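Side-chain contacts in transglutaminase-like enzymes, putative cysteine protease (Cytophaga hutchinsonii, PDB 3ISR), which is of undetermined function but is probably a transglutaminase-like cysteine protease: residues 45-50 and 66-71; 93-98 and 223-228; 130-135 and 193-198; 182-187 and 229-234. All blocks are in the same frame, centred on the assembly; numbering follows the deposited sequence.

Interaction 1 of 4, residues 45-50 and 66-71; sequences LDESLI and TSRFVR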
loop_
_atom_site.group_PDB
_atom_site.type_symbol
_atom_site.label_atom_id
_atom_site.label_comp_id
_atom_site.label_asym_id
_atom_site.label_seq_id
_atom_site.Cartn_x
_atom_site.Cartn_y
_atom_site.Cartn_z
ATOM N N LEU B 45 -12.491 27.042 -33.858
ATOM C CA LEU B 45 -12.758 28.124 -34.794
ATOM C C LEU B 45 -11.624 29.133 -34.705
ATOM O O LEU B 45 -11.198 29.666 -35.725
ATOM C CB LEU B 45 -14.128 28.748 -34.506
ATOM C CG LEU B 45 -15.232 27.685 -34.333
ATOM C CD1 LEU B 45 -16.518 28.249 -33.714
ATOM C CD2 LEU B 45 -15.533 26.941 -35.645
ATOM N N ASP B 46 -11.102 29.331 -33.488
ATOM C CA ASP B 46 -9.975 30.223 -33.219
ATOM C C ASP B 46 -9.242 29.854 -31.907
ATOM O O ASP B 46 -9.886 29.507 -30.918
ATOM C CB ASP B 46 -10.500 31.656 -33.129
ATOM C CG ASP B 46 -9.399 32.682 -33.026
ATOM O OD1 ASP B 46 -8.468 32.672 -33.866
ATOM O OD2 ASP B 46 -9.485 33.526 -32.113
ATOM N N GLU B 47 -7.910 29.945 -31.903
ATOM C CA GLU B 47 -7.127 29.782 -30.673
ATOM C C GLU B 47 -5.877 30.663 -30.645
ATOM O O GLU B 47 -5.318 30.995 -31.691
ATOM C CB GLU B 47 -6.746 28.304 -30.436
ATOM C CG GLU B 47 -5.720 27.744 -31.419
ATOM C CD GLU B 47 -5.343 26.293 -31.143
ATOM O OE1 GLU B 47 -5.917 25.671 -30.224
ATOM O OE2 GLU B 47 -4.472 25.766 -31.861
ATOM N N SER B 48 -5.438 31.010 -29.438
ATOM C CA SER B 48 -4.216 31.792 -29.230
ATOM C C SER B 48 -3.440 31.313 -27.982
ATOM O O SER B 48 -4.037 31.086 -26.923
ATOM C CB SER B 48 -4.574 33.286 -29.114
ATOM O OG SER B 48 -3.480 34.044 -28.625
ATOM N N LEU B 49 -2.122 31.159 -28.122
ATOM C CA LEU B 49 -1.243 30.734 -27.031
ATOM C C LEU B 49 -0.111 31.744 -26.804
ATOM O O LEU B 49 0.708 31.975 -27.697
ATOM C CB LEU B 49 -0.652 29.342 -27.329
ATOM C CG LEU B 49 0.289 28.743 -26.289
ATOM C CD1 LEU B 49 -0.511 28.229 -25.090
ATOM C CD2 LEU B 49 1.094 27.619 -26.920
ATOM N N ILE B 50 -0.079 32.357 -25.618
ATOM C CA ILE B 50 0.909 33.397 -25.294
ATOM C C ILE B 50 1.760 33.011 -24.093
ATOM O O ILE B 50 1.228 32.737 -23.018
ATOM C CB ILE B 50 0.230 34.768 -24.975
ATOM C CG1 ILE B 50 -0.725 35.207 -26.100
ATOM C CG2 ILE B 50 1.280 35.850 -24.659
ATOM C CD1 ILE B 50 -0.108 35.223 -27.508
ATOM N N THR B 66 -4.707 11.561 -29.129
ATOM C CA THR B 66 -5.874 12.004 -28.361
ATOM C C THR B 66 -5.536 13.112 -27.343
ATOM O O THR B 66 -6.216 13.267 -26.325
ATOM C CB THR B 66 -6.584 10.829 -27.655
ATOM O OG1 THR B 66 -5.663 10.200 -26.751
ATOM C CG2 THR B 66 -7.108 9.789 -28.683
ATOM N N SER B 67 -4.464 13.850 -27.615
ATOM C CA SER B 67 -4.107 15.039 -26.820
ATOM C C SER B 67 -3.104 15.847 -27.600
ATOM O O SER B 67 -2.349 15.292 -28.407
ATOM C CB SER B 67 -3.482 14.647 -25.486
ATOM O OG SER B 67 -2.502 13.658 -25.686
ATOM N N ARG B 68 -3.095 17.152 -27.344
ATOM C CA ARG B 68 -2.160 18.069 -27.958
ATOM C C ARG B 68 -1.266 18.555 -26.854
ATOM O O ARG B 68 -1.707 19.308 -25.980
ATOM C CB ARG B 68 -2.898 19.267 -28.568
ATOM C CG ARG B 68 -3.828 18.875 -29.700
ATOM C CD ARG B 68 -4.707 20.041 -30.129
ATOM N NE ARG B 68 -3.916 21.131 -30.690
ATOM C CZ ARG B 68 -4.349 22.384 -30.861
ATOM N NH1 ARG B 68 -5.582 22.739 -30.516
ATOM N NH2 ARG B 68 -3.537 23.292 -31.398
ATOM N N PHE B 69 -0.013 18.126 -26.886
ATOM C CA PHE B 69 0.949 18.539 -25.874
ATOM C C PHE B 69 1.777 19.712 -26.375
ATOM O O PHE B 69 2.002 19.834 -27.571
ATOM C CB PHE B 69 1.868 17.367 -25.533
ATOM C CG PHE B 69 1.159 16.204 -24.881
ATOM C CD1 PHE B 69 0.665 16.316 -23.578
ATOM C CD2 PHE B 69 1.009 14.997 -25.560
ATOM C CE1 PHE B 69 0.012 15.242 -22.946
ATOM C CE2 PHE B 69 0.370 13.899 -24.953
ATOM C CZ PHE B 69 -0.137 14.019 -23.627
ATOM N N VAL B 70 2.216 20.580 -25.464
ATOM C CA VAL B 70 3.184 21.617 -25.824
ATOM C C VAL B 70 4.315 21.589 -24.822
ATOM O O VAL B 70 4.085 21.426 -23.622
ATOM C CB VAL B 70 2.572 23.061 -25.900
ATOM C CG1 VAL B 70 1.587 23.182 -27.070
ATOM C CG2 VAL B 70 1.906 23.434 -24.600
ATOM N N ARG B 71 5.537 21.749 -25.303
ATOM C CA ARG B 71 6.669 21.696 -24.398
ATOM C C ARG B 71 7.633 22.852 -24.577
ATOM O O ARG B 71 7.813 23.368 -25.686
ATOM C CB ARG B 71 7.406 20.359 -24.497
ATOM C CG ARG B 71 7.837 19.997 -25.885
ATOM C CD ARG B 71 8.670 18.703 -25.896
ATOM N NE ARG B 71 8.804 18.234 -27.267
ATOM C CZ ARG B 71 9.284 17.046 -27.617
ATOM N NH1 ARG B 71 9.357 16.724 -28.899
ATOM N NH2 ARG B 71 9.697 16.186 -26.686
#
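R68 reaches across to E47 and grips its carboxylate end-on, one nitrogen to each oxygen, in a two-bond salt bridge. NH2 of R68 meets the syn lone pair of E47 OE2 at 2.7 Å, almost straight at 175° and within the guanidinium plane. R68 NH1 goes to E47 OE1 at 3.0 Å, tilted slightly out of both planes, which lie 27° apart. E47 delivers its carboxylate with CG set between backbone N and carbonyl carbon (chi1 70°) and the rest of the chain extended. The same guanidinium also pairs through NE with E59 and through NH1 with the carbonyl of A36, while Y84 OH bonds E47 OE1. With an alanine here instead of E47, NH1 and NH2 of R68 would probably be left without their carboxylate, with R38 close by and less negative charge between the two arginines. Two residues on, V70 turns its CG1 methyl to L49 CD2, a loose apolar touch at 4.5 Å. H35 lies against all four of these side chains. Strands 43-52 and 69-74 belong to different antiparallel sheets; V70 and L49 touch from sheet to sheet with the R68-E47 bridge beside them, an arrangement consistent with a beta-sandwich in the N-terminal domain.

Interaction 2 of 4, residues 93-98 and 223-228; sequences KVIDQR and GGNWII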
loop_
_atom_site.group_PDB
_atom_site.type_symbol
_atom_site.label_atom_id
_atom_site.label_comp_id
_atom_site.label_asym_id
_atom_site.label_seq_id
_atom_site.Cartn_x
_atom_site.Cartn_y
_atom_site.Cartn_z
ATOM N N LYS B 93 -24.204 13.351 -29.288
ATOM C CA LYS B 93 -25.375 12.533 -29.515
ATOM C C LYS B 93 -25.892 12.073 -28.168
ATOM O O LYS B 93 -25.110 11.896 -27.225
ATOM C CB LYS B 93 -25.016 11.312 -30.360
ATOM C CG LYS B 93 -24.417 11.655 -31.735
ATOM C CD LYS B 93 -23.902 10.415 -32.492
ATOM C CE LYS B 93 -23.104 10.836 -33.743
ATOM N NZ LYS B 93 -22.597 9.675 -34.560
ATOM N N VAL B 94 -27.198 11.884 -28.062
ATOM C CA VAL B 94 -27.769 11.219 -26.903
ATOM C C VAL B 94 -28.326 9.908 -27.423
ATOM O O VAL B 94 -29.222 9.894 -28.292
ATOM C CB VAL B 94 -28.882 12.047 -26.225
ATOM C CG1 VAL B 94 -29.477 11.263 -25.050
ATOM C CG2 VAL B 94 -28.338 13.371 -25.752
ATOM N N ILE B 95 -27.770 8.809 -26.931
ATOM C CA ILE B 95 -28.001 7.507 -27.523
ATOM C C ILE B 95 -28.798 6.671 -26.549
ATOM O O ILE B 95 -28.412 6.519 -25.394
ATOM C CB ILE B 95 -26.654 6.809 -27.874
ATOM C CG1 ILE B 95 -25.835 7.694 -28.814
ATOM C CG2 ILE B 95 -26.900 5.416 -28.473
ATOM C CD1 ILE B 95 -24.382 7.347 -28.872
ATOM N N ASP B 96 -29.939 6.159 -27.001
ATOM C CA ASP B 96 -30.743 5.309 -26.141
ATOM C C ASP B 96 -29.988 4.018 -25.814
ATOM O O ASP B 96 -29.303 3.448 -26.669
ATOM C CB ASP B 96 -32.101 5.000 -26.759
ATOM C CG ASP B 96 -33.099 4.505 -25.722
ATOM O OD1 ASP B 96 -33.705 5.342 -25.005
ATOM O OD2 ASP B 96 -33.266 3.278 -25.620
ATOM N N GLN B 97 -30.109 3.591 -24.561
ATOM C CA GLN B 97 -29.368 2.456 -24.026
ATOM C C GLN B 97 -30.313 1.338 -23.622
ATOM O O GLN B 97 -29.869 0.322 -23.094
ATOM C CB GLN B 97 -28.565 2.889 -22.790
ATOM C CG GLN B 97 -27.580 4.022 -23.017
ATOM C CD GLN B 97 -26.440 3.628 -23.927
ATOM O OE1 GLN B 97 -25.810 2.571 -23.746
ATOM N NE2 GLN B 97 -26.162 4.461 -24.907
ATOM N N ARG B 98 -31.613 1.527 -23.851
ATOM C CA ARG B 98 -32.636 0.568 -23.385
ATOM C C ARG B 98 -32.341 -0.873 -23.819
ATOM O O ARG B 98 -32.585 -1.815 -23.059
ATOM C CB ARG B 98 -34.050 0.991 -23.809
ATOM N N GLY B 223 -21.952 -0.390 -26.143
ATOM C CA GLY B 223 -22.714 -0.535 -27.387
ATOM C C GLY B 223 -22.069 0.186 -28.550
ATOM O O GLY B 223 -22.763 0.722 -29.412
ATOM N N GLY B 224 -20.741 0.207 -28.582
ATOM C CA GLY B 224 -20.035 0.781 -29.724
ATOM C C GLY B 224 -19.756 2.280 -29.640
ATOM O O GLY B 224 -19.215 2.867 -30.574
ATOM N N ASN B 225 -20.098 2.885 -28.508
ATOM C CA ASN B 225 -19.907 4.312 -28.315
ATOM C C ASN B 225 -19.234 4.600 -27.000
ATOM O O ASN B 225 -19.539 3.949 -26.012
ATOM C CB ASN B 225 -21.257 5.027 -28.318
ATOM C CG ASN B 225 -21.985 4.874 -29.639
ATOM O OD1 ASN B 225 -23.062 4.288 -29.698
ATOM N ND2 ASN B 225 -21.393 5.387 -30.708
ATOM N N TRP B 226 -18.372 5.616 -26.977
ATOM C CA TRP B 226 -17.814 6.112 -25.713
ATOM C C TRP B 226 -18.871 7.003 -25.051
ATOM O O TRP B 226 -19.279 8.021 -25.629
ATOM C CB TRP B 226 -16.522 6.898 -25.964
ATOM C CG TRP B 226 -15.395 6.041 -26.349
ATOM C CD1 TRP B 226 -14.880 5.871 -27.605
ATOM C CD2 TRP B 226 -14.631 5.186 -25.476
ATOM N NE1 TRP B 226 -13.832 4.965 -27.565
ATOM C CE2 TRP B 226 -13.662 4.535 -26.272
ATOM C CE3 TRP B 226 -14.671 4.921 -24.099
ATOM C CZ2 TRP B 226 -12.721 3.633 -25.732
ATOM C CZ3 TRP B 226 -13.735 4.005 -23.557
ATOM C CH2 TRP B 226 -12.783 3.376 -24.378
ATOM N N ILE B 227 -19.355 6.585 -23.881
ATOM C CA ILE B 227 -20.407 7.295 -23.189
ATOM C C ILE B 227 -19.753 7.982 -21.998
ATOM O O ILE B 227 -19.059 7.328 -21.225
ATOM C CB ILE B 227 -21.499 6.342 -22.662
ATOM C CG1 ILE B 227 -22.101 5.464 -23.789
ATOM C CG2 ILE B 227 -22.599 7.128 -21.921
ATOM C CD1 ILE B 227 -22.764 6.239 -24.962
ATOM N N ILE B 228 -20.013 9.275 -21.839
ATOM C CA ILE B 228 -19.391 10.054 -20.777
ATOM C C ILE B 228 -20.114 9.961 -19.432
ATOM O O ILE B 228 -21.350 9.921 -19.372
ATOM C CB ILE B 228 -19.202 11.534 -21.211
ATOM C CG1 ILE B 228 -18.179 12.215 -20.277
ATOM C CG2 ILE B 228 -20.533 12.283 -21.267
ATOM C CD1 ILE B 228 -17.307 13.244 -20.974
#
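I95 points its side chain at N225, and the far end of its longer branch does the touching. From CB the two branches part: CG2 runs anti to the backbone N, while CG1 lies beside the backbone N and carries the chain on. With chi2 near 162° this branch is extended, and CD1 arrives against the asparagine, 3.5 Å from N225 CG and 3.9 Å from N225 CB. The same methyl, I95 CD1, sits 4.4 Å from I227 CD1, so it touches two residues of one strand. I227 is also met by Q97, whose NE2 lies 3.8 Å from I227 CD1. Q97 is bent back at chi2, and its NE2 donates to the carbonyl O of I95 at 3.1 Å, approaching from above the carbonyl plane; this ties the amide to the backbone two residues earlier. No hydrogen bond crosses between the segments; the I95 and I227 methyls carry the contact, with the Q97 amide nitrogen and the N225 side chain against them. I95 stands near the end of strand 78-96, bonded through its backbone to G289 by strand 288-291, while I227 lies on outer strand 225-229, where I222 of strand 215-222 touches both I227 and Q97.

Interaction 3 of 4, residues 130-135 and 193-198; sequences KLAYKE and RALSIP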
loop_
_atom_site.group_PDB
_atom_site.type_symbol
_atom_site.label_atom_id
_atom_site.label_comp_id
_atom_site.label_asym_id
_atom_site.label_seq_id
_atom_site.Cartn_x
_atom_site.Cartn_y
_atom_site.Cartn_z
ATOM N N LYS B 130 -12.799 -8.607 -7.269
ATOM C CA LYS B 130 -13.757 -9.195 -6.319
ATOM C C LYS B 130 -14.677 -8.153 -5.768
ATOM O O LYS B 130 -15.878 -8.362 -5.713
ATOM C CB LYS B 130 -13.060 -9.914 -5.175
ATOM C CG LYS B 130 -12.883 -11.377 -5.433
ATOM C CD LYS B 130 -12.465 -12.102 -4.172
ATOM C CE LYS B 130 -11.957 -13.487 -4.508
ATOM N NZ LYS B 130 -13.035 -14.303 -5.151
ATOM N N LEU B 131 -14.094 -7.019 -5.378
ATOM C CA LEU B 131 -14.847 -5.896 -4.833
ATOM C C LEU B 131 -15.898 -5.410 -5.821
ATOM O O LEU B 131 -17.045 -5.228 -5.445
ATOM C CB LEU B 131 -13.906 -4.737 -4.441
ATOM C CG LEU B 131 -14.518 -3.441 -3.875
ATOM C CD1 LEU B 131 -13.549 -2.774 -2.887
ATOM C CD2 LEU B 131 -14.925 -2.441 -4.991
ATOM N N ALA B 132 -15.498 -5.190 -7.076
ATOM C CA ALA B 132 -16.425 -4.666 -8.090
ATOM C C ALA B 132 -17.549 -5.649 -8.380
ATOM O O ALA B 132 -18.699 -5.247 -8.562
ATOM C CB ALA B 132 -15.693 -4.310 -9.381
ATOM N N TYR B 133 -17.217 -6.932 -8.440
ATOM C CA TYR B 133 -18.234 -7.947 -8.667
ATOM C C TYR B 133 -19.207 -7.984 -7.493
ATOM O O TYR B 133 -20.408 -8.066 -7.685
ATOM C CB TYR B 133 -17.630 -9.343 -8.892
ATOM C CG TYR B 133 -18.691 -10.359 -9.285
ATOM C CD1 TYR B 133 -19.244 -10.355 -10.570
ATOM C CD2 TYR B 133 -19.156 -11.312 -8.368
ATOM C CE1 TYR B 133 -20.237 -11.285 -10.938
ATOM C CE2 TYR B 133 -20.142 -12.242 -8.724
ATOM C CZ TYR B 133 -20.675 -12.221 -10.009
ATOM O OH TYR B 133 -21.641 -13.132 -10.373
ATOM N N LYS B 134 -18.667 -7.916 -6.277
ATOM C CA LYS B 134 -19.476 -7.941 -5.048
ATOM C C LYS B 134 -20.464 -6.788 -5.031
ATOM O O LYS B 134 -21.636 -6.960 -4.725
ATOM C CB LYS B 134 -18.572 -7.776 -3.839
ATOM C CG LYS B 134 -18.724 -8.841 -2.810
ATOM C CD LYS B 134 -17.568 -9.806 -2.925
ATOM C CE LYS B 134 -18.036 -11.217 -2.687
ATOM N NZ LYS B 134 -16.916 -12.145 -2.990
ATOM N N GLU B 135 -19.960 -5.602 -5.361
ATOM C CA GLU B 135 -20.730 -4.384 -5.251
ATOM C C GLU B 135 -21.695 -4.209 -6.423
ATOM O O GLU B 135 -22.814 -3.764 -6.218
ATOM C CB GLU B 135 -19.779 -3.179 -5.118
ATOM C CG GLU B 135 -20.417 -1.926 -4.539
ATOM C CD GLU B 135 -21.139 -2.172 -3.217
ATOM O OE1 GLU B 135 -22.345 -1.839 -3.139
ATOM O OE2 GLU B 135 -20.508 -2.695 -2.272
ATOM N N ARG B 193 -13.287 -1.187 -15.623
ATOM C CA ARG B 193 -12.375 -2.193 -16.155
ATOM C C ARG B 193 -12.418 -3.480 -15.339
ATOM O O ARG B 193 -12.251 -4.576 -15.887
ATOM C CB ARG B 193 -10.939 -1.671 -16.185
ATOM C CG ARG B 193 -10.740 -0.532 -17.158
ATOM C CD ARG B 193 -9.254 -0.185 -17.278
ATOM N NE ARG B 193 -9.102 1.033 -18.082
ATOM C CZ ARG B 193 -8.159 1.940 -17.887
ATOM N NH1 ARG B 193 -7.236 1.744 -16.932
ATOM N NH2 ARG B 193 -8.147 3.042 -18.639
ATOM N N ALA B 194 -12.630 -3.350 -14.034
ATOM C CA ALA B 194 -12.675 -4.531 -13.154
ATOM C C ALA B 194 -13.823 -5.448 -13.561
ATOM O O ALA B 194 -13.779 -6.667 -13.327
ATOM C CB ALA B 194 -12.821 -4.077 -11.700
ATOM N N LEU B 195 -14.849 -4.855 -14.170
ATOM C CA LEU B 195 -16.033 -5.580 -14.673
ATOM C C LEU B 195 -15.989 -5.856 -16.179
ATOM O O LEU B 195 -17.022 -6.162 -16.792
ATOM C CB LEU B 195 -17.324 -4.809 -14.327
ATOM C CG LEU B 195 -17.602 -4.609 -12.831
ATOM C CD1 LEU B 195 -18.611 -3.480 -12.603
ATOM C CD2 LEU B 195 -18.047 -5.914 -12.164
ATOM N N SER B 196 -14.799 -5.760 -16.770
ATOM C CA SER B 196 -14.587 -6.002 -18.215
ATOM C C SER B 196 -15.338 -5.013 -19.110
ATOM O O SER B 196 -15.840 -5.378 -20.175
ATOM C CB SER B 196 -14.936 -7.445 -18.616
ATOM O OG SER B 196 -14.291 -8.372 -17.758
ATOM N N ILE B 197 -15.405 -3.756 -18.684
ATOM C CA ILE B 197 -16.016 -2.708 -19.506
ATOM C C ILE B 197 -14.891 -1.729 -19.856
ATOM O O ILE B 197 -14.250 -1.194 -18.950
ATOM C CB ILE B 197 -17.141 -1.982 -18.713
ATOM C CG1 ILE B 197 -18.230 -2.972 -18.307
ATOM C CG2 ILE B 197 -17.771 -0.814 -19.530
ATOM C CD1 ILE B 197 -19.143 -2.441 -17.185
ATOM N N PRO B 198 -14.623 -1.496 -21.157
ATOM C CA PRO B 198 -13.521 -0.588 -21.450
ATOM C C PRO B 198 -13.827 0.819 -20.955
ATOM O O PRO B 198 -14.963 1.275 -21.054
ATOM C CB PRO B 198 -13.400 -0.622 -22.984
ATOM C CG PRO B 198 -14.186 -1.853 -23.422
ATOM C CD PRO B 198 -15.255 -2.036 -22.373
#
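A Schellman motif closes helix 181-194, and just there A194 and L195 pack against A132 of helix 129-136. S196, at positive phi, takes the C-prime place, with its N bonded to the carbonyl O of R193 and I197 N to that of C192. The backbones come near one another because the side chains between them are small: the CA atoms of A132 and A194 are 6.3 Å apart, and A132 CB meets A194 CB at 3.7 Å, methyl to methyl. L195 fills in alongside. Its CB does not aim at the partner helix, but with CG beside the backbone N (chi1 -62°) the branched end swings over, putting L195 CG 4.0 Å from A132 CB. From there L195 CD2 lies against the helix backbone, 3.7 Å from A132 O and 3.9 Å from Y133 N. No hydrogen bond crosses the contact. L191, a turn earlier, also touches A132, and L195 reaches on to K145 and I149 of helix 142-156. On helix 129-136, K130 and K134 make salt bridges to E158 of the third subunit. The Schellman-capped end of helix 181-194 thus packs on helix 129-136 in the helical part of the transglutaminase-like region.

Interaction 4 of 4, residues 182-187 and 229-234; sequences RDFAHL and FDATRL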
loop_
_atom_site.group_PDB
_atom_site.type_symbol
_atom_site.label_atom_id
_atom_site.label_comp_id
_atom_site.label_asym_id
_atom_site.label_seq_id
_atom_site.Cartn_x
_atom_site.Cartn_y
_atom_site.Cartn_z
ATOM N N ARG B 182 -10.051 14.284 -10.478
ATOM C CA ARG B 182 -9.091 13.284 -10.987
ATOM C C ARG B 182 -9.271 11.910 -10.319
ATOM O O ARG B 182 -9.223 10.845 -10.971
ATOM C CB ARG B 182 -7.674 13.808 -10.756
ATOM C CG ARG B 182 -6.503 12.880 -11.127
ATOM C CD ARG B 182 -5.229 13.650 -10.704
ATOM N NE ARG B 182 -3.959 13.072 -11.137
ATOM C CZ ARG B 182 -3.329 12.046 -10.542
ATOM N NH1 ARG B 182 -3.878 11.398 -9.500
ATOM N NH2 ARG B 182 -2.148 11.651 -11.022
ATOM N N ASP B 183 -9.519 11.950 -9.016
ATOM C CA ASP B 183 -9.690 10.742 -8.229
ATOM C C ASP B 183 -11.020 10.052 -8.507
ATOM O O ASP B 183 -11.082 8.826 -8.535
ATOM C CB ASP B 183 -9.576 11.092 -6.741
ATOM C CG ASP B 183 -8.302 11.866 -6.417
ATOM O OD1 ASP B 183 -7.187 11.359 -6.688
ATOM O OD2 ASP B 183 -8.404 13.014 -5.936
ATOM N N PHE B 184 -12.094 10.825 -8.657
ATOM C CA PHE B 184 -13.405 10.265 -8.993
ATOM C C PHE B 184 -13.359 9.605 -10.372
ATOM O O PHE B 184 -13.953 8.546 -10.591
ATOM C CB PHE B 184 -14.476 11.369 -9.014
ATOM C CG PHE B 184 -14.993 11.783 -7.656
ATOM C CD1 PHE B 184 -14.143 12.331 -6.690
ATOM C CD2 PHE B 184 -16.352 11.718 -7.379
ATOM C CE1 PHE B 184 -14.634 12.753 -5.448
ATOM C CE2 PHE B 184 -16.863 12.151 -6.125
ATOM C CZ PHE B 184 -16.008 12.671 -5.170
ATOM N N ALA B 185 -12.653 10.227 -11.313
ATOM C CA ALA B 185 -12.521 9.660 -12.660
ATOM C C ALA B 185 -11.730 8.361 -12.606
ATOM O O ALA B 185 -12.122 7.339 -13.204
ATOM C CB ALA B 185 -11.816 10.648 -13.577
ATOM N N HIS B 186 -10.599 8.376 -11.905
ATOM C CA HIS B 186 -9.758 7.172 -11.866
ATOM C C HIS B 186 -10.525 6.029 -11.239
ATOM O O HIS B 186 -10.405 4.888 -11.669
ATOM C CB HIS B 186 -8.478 7.407 -11.031
ATOM C CG HIS B 186 -7.424 8.226 -11.719
ATOM N ND1 HIS B 186 -7.225 8.217 -13.082
ATOM C CD2 HIS B 186 -6.472 9.040 -11.208
ATOM C CE1 HIS B 186 -6.209 9.012 -13.388
ATOM N NE2 HIS B 186 -5.733 9.519 -12.267
ATOM N N LEU B 187 -11.319 6.327 -10.205
ATOM C CA LEU B 187 -12.064 5.260 -9.552
ATOM C C LEU B 187 -13.199 4.663 -10.410
ATOM O O LEU B 187 -13.362 3.441 -10.465
ATOM C CB LEU B 187 -12.582 5.718 -8.182
ATOM C CG LEU B 187 -13.325 4.653 -7.374
ATOM C CD1 LEU B 187 -12.388 3.414 -7.151
ATOM C CD2 LEU B 187 -13.786 5.256 -6.030
ATOM N N PHE B 229 -19.339 9.936 -18.346
ATOM C CA PHE B 229 -19.887 9.832 -16.983
ATOM C C PHE B 229 -19.062 10.712 -16.060
ATOM O O PHE B 229 -17.868 10.868 -16.269
ATOM C CB PHE B 229 -19.788 8.403 -16.457
ATOM C CG PHE B 229 -20.694 7.433 -17.156
ATOM C CD1 PHE B 229 -21.958 7.157 -16.651
ATOM C CD2 PHE B 229 -20.275 6.791 -18.321
ATOM C CE1 PHE B 229 -22.812 6.245 -17.308
ATOM C CE2 PHE B 229 -21.118 5.892 -18.993
ATOM C CZ PHE B 229 -22.386 5.619 -18.484
ATOM N N ASP B 230 -19.676 11.258 -15.019
ATOM C CA ASP B 230 -18.938 12.123 -14.103
ATOM C C ASP B 230 -19.502 11.948 -12.714
ATOM O O ASP B 230 -20.532 12.523 -12.388
ATOM C CB ASP B 230 -19.032 13.596 -14.549
ATOM C CG ASP B 230 -18.368 14.558 -13.582
ATOM O OD1 ASP B 230 -17.692 14.133 -12.627
ATOM O OD2 ASP B 230 -18.540 15.785 -13.760
ATOM N N ALA B 231 -18.815 11.154 -11.900
ATOM C CA ALA B 231 -19.278 10.842 -10.561
ATOM C C ALA B 231 -19.232 12.014 -9.595
ATOM O O ALA B 231 -19.810 11.911 -8.511
ATOM C CB ALA B 231 -18.517 9.637 -9.983
ATOM N N THR B 232 -18.586 13.125 -9.960
ATOM C CA THR B 232 -18.621 14.307 -9.069
ATOM C C THR B 232 -19.973 15.005 -9.109
ATOM O O THR B 232 -20.333 15.718 -8.174
ATOM C CB THR B 232 -17.544 15.388 -9.395
ATOM O OG1 THR B 232 -17.840 16.007 -10.656
ATOM C CG2 THR B 232 -16.128 14.786 -9.401
ATOM N N ARG B 233 -20.691 14.816 -10.213
ATOM C CA ARG B 233 -21.927 15.547 -10.528
ATOM C C ARG B 233 -21.777 17.071 -10.512
ATOM O O ARG B 233 -22.753 17.782 -10.281
ATOM C CB ARG B 233 -23.064 15.140 -9.588
ATOM C CG ARG B 233 -23.507 13.715 -9.765
ATOM C CD ARG B 233 -24.649 13.412 -8.814
ATOM N NE ARG B 233 -25.025 12.007 -8.880
ATOM C CZ ARG B 233 -25.953 11.439 -8.119
ATOM N NH1 ARG B 233 -26.206 10.143 -8.259
ATOM N NH2 ARG B 233 -26.622 12.159 -7.220
ATOM N N LEU B 234 -20.569 17.578 -10.746
ATOM C CA LEU B 234 -20.357 19.021 -10.654
ATOM C C LEU B 234 -20.790 19.819 -11.883
ATOM O O LEU B 234 -21.070 21.007 -11.760
ATOM C CB LEU B 234 -18.898 19.341 -10.341
ATOM C CG LEU B 234 -18.448 19.096 -8.898
ATOM C CD1 LEU B 234 -16.946 19.072 -8.852
ATOM C CD2 LEU B 234 -18.998 20.165 -7.939
#
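T232 lays its CG2 methyl over one face of the F184 ring, a CH-pi contact 4.0 Å from the centroid and 27° off the ring normal. The methyl is displaced toward the root of the ring, 3.7 Å from F184 CG. A231 comes at the rim instead: its CB lies in the ring plane, 4.0 Å from F184 CD2, and A231 O is 3.6 Å from that same CD2. Face and edge of the phenylalanine thus rest on two successive residues of the loop. The threonine's rotation fits this, since chi1 of 68° puts CG2 beside the backbone N and sends OG1 to D230. D230 OD1 accepts from T232 N at 3.0 Å and from T232 OG1 at 2.7 Å, both on one face of the carboxylate; T232 OG1 in turn takes L234 N at 3.2 Å. A valine in place of T232 would probably leave D230 OD1 with one donor fewer and L234 N without this acceptor, loosening the turn. An Asx turn and an ST turn thus overlap a type I turn from D230 to R233. D230 OD2 bonds H215 NE2, a pairing consistent with the His-Asp part of the Cys-His-Asp triad in transglutaminase-like enzymes.

In the fold
Interaction 1 comes first along the chain and closes before the others open. It lies within the N-terminal part, about 36 Å between centres from interaction 3, on the opposite side of the chain's centre. Strand 78-96 carries one segment of interaction 2 and neighbours strand 43-52 of interaction 1 in the same sheet; the other segment of interaction 2, on strand 225-229, belongs to the transglutaminase-like part, so interaction 2 joins the two regions. Interactions 3 and 4 share helix 181-194, one at its end and the other near its start, with centres about 17 Å apart. Residues 229-234 follow directly on 223-228, so the strand meeting the N-terminal part runs straight into the loop probably bearing the triad aspartate.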